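PDB 4V1T: LYND from Lyngbya aestuarii, which probably catalyses ATP-dependent cyclodehydration of cysteine residues in a substrate peptide to thiazolines, as a YcaO-family enzyme, and binds ADP and magnesium here. Local coordinates for residues 711-716 with 732-737. Numbering follows the deposited sequence.
Sequences AGLETL and VTVPGM
Leu-716 and Thr-733 form an antiparallel hydrogen-bonded pair, with Leu-716 N 2.7 Å from Thr-733 O in a nearly straight bond (172° at the hydrogen) and a longer return bond from Thr-733 N to Leu-716 O. Past this pair strand 728-733 ends, and Pro-735 has no amide hydrogen to offer Glu-714 O. Glu-714 O instead takes a CA-H...O contact from Val-734 CA at 3.3 Å and lies 3.2 Å from Pro-735 CD. Val-734 fills the middle with both branches. Its CG1, anti to the backbone N (chi1 -178°), packs 3.7 Å from Leu-713 CB, while CG2 lies 3.8 Å from Thr-715 CB, the Thr-715 and Val-734 side chains running alongside and pointing the same way. With only an alanine here, both branches are lost, and a gap would probably open between Leu-713 and Thr-715, with weaker packing on Leu-549 of helix 538-561. Leu-713 splits its two methyls: CD1 touches Met-737 CG at 3.8 Å, the side chains crossing at about a right angle, and CD2 rests 3.6 Å from Pro-735 O. Met-737 N bonds to Val-734 O and closes the turn, with Gly-736 at a positive phi (113°) where a CB would press on Leu-713 CD2. Glu-714 turns its carboxylate elsewhere, OE2 bonding to Ser-498 OG. The contact thus joins the loop after helix 697-710 and the start of strand 716-719 to the end of strand 728-733: two backbone N-H...O hydrogen bonds fix the register, and past the Leu-716/Thr-733 pair, from Val-734 on, aliphatic packing takes over.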
ATOM      1  N   ALA B 711     -37.160 -27.798   4.696  1.00 61.56           N
ATOM      2  CA  ALA B 711     -37.849 -27.124   5.787  1.00 69.28           C
ATOM      3  C   ALA B 711     -39.079 -26.378   5.282  1.00 61.50           C
ATOM      4  O   ALA B 711     -39.730 -25.668   6.048  1.00 67.11           O
ATOM      5  CB  ALA B 711     -36.902 -26.164   6.497  1.00 69.54           C
ATOM      6  N   GLY B 712     -39.384 -26.534   3.993  1.00 60.77           N
ATOM      7  CA  GLY B 712     -40.531 -25.873   3.381  1.00 67.55           C
ATOM      8  C   GLY B 712     -40.266 -24.410   3.094  1.00 68.84           C
ATOM      9  O   GLY B 712     -41.159 -23.584   3.249  1.00 67.88           O
ATOM     10  N   LEU B 713     -39.036 -24.098   2.671  1.00 61.50           N
ATOM     11  CA  LEU B 713     -38.607 -22.718   2.446  1.00 52.96           C
ATOM     12  C   LEU B 713     -38.039 -22.513   1.041  1.00 61.14           C
ATOM     13  O   LEU B 713     -37.221 -23.303   0.563  1.00 56.70           O
ATOM     14  CB  LEU B 713     -37.553 -22.324   3.482  1.00 56.20           C
ATOM     15  CG  LEU B 713     -38.007 -22.371   4.947  1.00 60.87           C
ATOM     16  CD1 LEU B 713     -36.831 -22.144   5.888  1.00 61.77           C
ATOM     17  CD2 LEU B 713     -39.091 -21.345   5.212  1.00 46.84           C
ATOM     18  N   GLU B 714     -38.483 -21.442   0.390  1.00 63.15           N
ATOM     19  CA  GLU B 714     -37.996 -21.070  -0.939  1.00 58.43           C
ATOM     20  C   GLU B 714     -36.858 -20.051  -0.824  1.00 52.38           C
ATOM     21  O   GLU B 714     -36.901 -19.163   0.017  1.00 57.63           O
ATOM     22  CB  GLU B 714     -39.144 -20.500  -1.774  1.00 62.78           C
ATOM     23  CG  GLU B 714     -38.766 -20.106  -3.191  1.00 71.60           C
ATOM     24  CD  GLU B 714     -39.968 -19.659  -4.000  1.00 75.87           C
ATOM     25  OE1 GLU B 714     -40.932 -19.139  -3.398  1.00 71.65           O
ATOM     26  OE2 GLU B 714     -39.946 -19.827  -5.236  1.00 73.87           O
ATOM     27  N   THR B 715     -35.846 -20.175  -1.677  1.00 49.06           N
ATOM     28  CA  THR B 715     -34.703 -19.259  -1.653  1.00 51.56           C
ATOM     29  C   THR B 715     -34.607 -18.448  -2.947  1.00 47.91           C
ATOM     30  O   THR B 715     -34.427 -19.009  -4.026  1.00 49.29           O
ATOM     31  CB  THR B 715     -33.373 -20.011  -1.434  1.00 48.13           C
ATOM     32  OG1 THR B 715     -32.835 -20.417  -2.690  1.00 75.32           O
ATOM     33  CG2 THR B 715     -33.572 -21.213  -0.541  1.00 54.52           C
ATOM     34  N   LEU B 716     -34.747 -17.131  -2.831  1.00 51.20           N
ATOM     35  CA  LEU B 716     -34.696 -16.236  -3.979  1.00 51.78           C
ATOM     36  C   LEU B 716     -33.373 -15.485  -4.027  1.00 55.29           C
ATOM     37  O   LEU B 716     -32.673 -15.389  -3.022  1.00 52.13           O
ATOM     38  CB  LEU B 716     -35.843 -15.221  -3.923  1.00 55.23           C
ATOM     39  CG  LEU B 716     -37.270 -15.760  -4.033  1.00 57.30           C
ATOM     40  CD1 LEU B 716     -38.280 -14.641  -3.809  1.00 52.34           C
ATOM     41  CD2 LEU B 716     -37.512 -16.446  -5.370  1.00 68.19           C
ATOM     42  N   VAL B 732     -29.934 -12.317  -0.990  1.00 50.84           N
ATOM     43  CA  VAL B 732     -30.631 -13.587  -0.894  1.00 43.84           C
ATOM     44  C   VAL B 732     -31.802 -13.454   0.075  1.00 47.00           C
ATOM     45  O   VAL B 732     -31.632 -12.945   1.182  1.00 45.14           O
ATOM     46  CB  VAL B 732     -29.701 -14.696  -0.407  1.00 46.19           C
ATOM     47  CG1 VAL B 732     -30.402 -16.035  -0.468  1.00 50.95           C
ATOM     48  CG2 VAL B 732     -28.419 -14.713  -1.240  1.00 38.92           C
ATOM     49  N   THR B 733     -32.972 -13.926  -0.351  1.00 45.68           N
ATOM     50  CA  THR B 733     -34.180 -13.856   0.453  1.00 46.30           C
ATOM     51  C   THR B 733     -34.833 -15.218   0.565  1.00 48.73           C
ATOM     52  O   THR B 733     -35.137 -15.840  -0.446  1.00 46.67           O
ATOM     53  CB  THR B 733     -35.194 -12.864  -0.147  1.00 54.62           C
ATOM     54  OG1 THR B 733     -34.652 -11.544  -0.057  1.00 54.40           O
ATOM     55  CG2 THR B 733     -36.532 -12.904   0.614  1.00 57.67           C
ATOM     56  N   VAL B 734     -35.055 -15.658   1.805  1.00 47.98           N
ATOM     57  CA  VAL B 734     -35.751 -16.905   2.088  1.00 48.84           C
ATOM     58  C   VAL B 734     -36.977 -16.598   2.946  1.00 44.20           C
ATOM     59  O   VAL B 734     -36.889 -16.557   4.170  1.00 47.74           O
ATOM     60  CB  VAL B 734     -34.840 -17.923   2.797  1.00 42.56           C
ATOM     61  CG1 VAL B 734     -35.583 -19.221   3.036  1.00 49.23           C
ATOM     62  CG2 VAL B 734     -33.595 -18.208   1.959  1.00 41.09           C
ATOM     63  N   PRO B 735     -38.129 -16.361   2.306  1.00 51.79           N
ATOM     64  CA  PRO B 735     -39.331 -15.949   3.041  1.00 58.57           C
ATOM     65  C   PRO B 735     -39.696 -16.900   4.174  1.00 41.64           C
ATOM     66  O   PRO B 735     -39.805 -18.098   3.953  1.00 46.98           O
ATOM     67  CB  PRO B 735     -40.413 -15.958   1.961  1.00 60.67           C
ATOM     68  CG  PRO B 735     -39.671 -15.695   0.696  1.00 62.54           C
ATOM     69  CD  PRO B 735     -38.375 -16.423   0.853  1.00 57.49           C
ATOM     70  N   GLY B 736     -39.870 -16.351   5.374  1.00 45.18           N
ATOM     71  CA  GLY B 736     -40.180 -17.135   6.561  1.00 46.60           C
ATOM     72  C   GLY B 736     -39.044 -17.102   7.572  1.00 44.57           C
ATOM     73  O   GLY B 736     -39.272 -17.094   8.776  1.00 49.71           O
ATOM     74  N   MET B 737     -37.809 -17.071   7.086  1.00 48.15           N
ATOM     75  CA  MET B 737     -36.656 -17.031   7.981  1.00 44.71           C
ATOM     76  C   MET B 737     -36.584 -15.687   8.673  1.00 39.46           C
ATOM     77  O   MET B 737     -36.878 -14.657   8.080  1.00 53.93           O
ATOM     78  CB  MET B 737     -35.365 -17.337   7.223  1.00 52.89           C
ATOM     79  CG  MET B 737     -35.290 -18.799   6.783  1.00 57.45           C
ATOM     80  SD  MET B 737     -33.731 -19.264   6.024  1.00 74.74           S
ATOM     81  CE  MET B 737     -32.671 -19.327   7.460  1.00 66.48           C
TER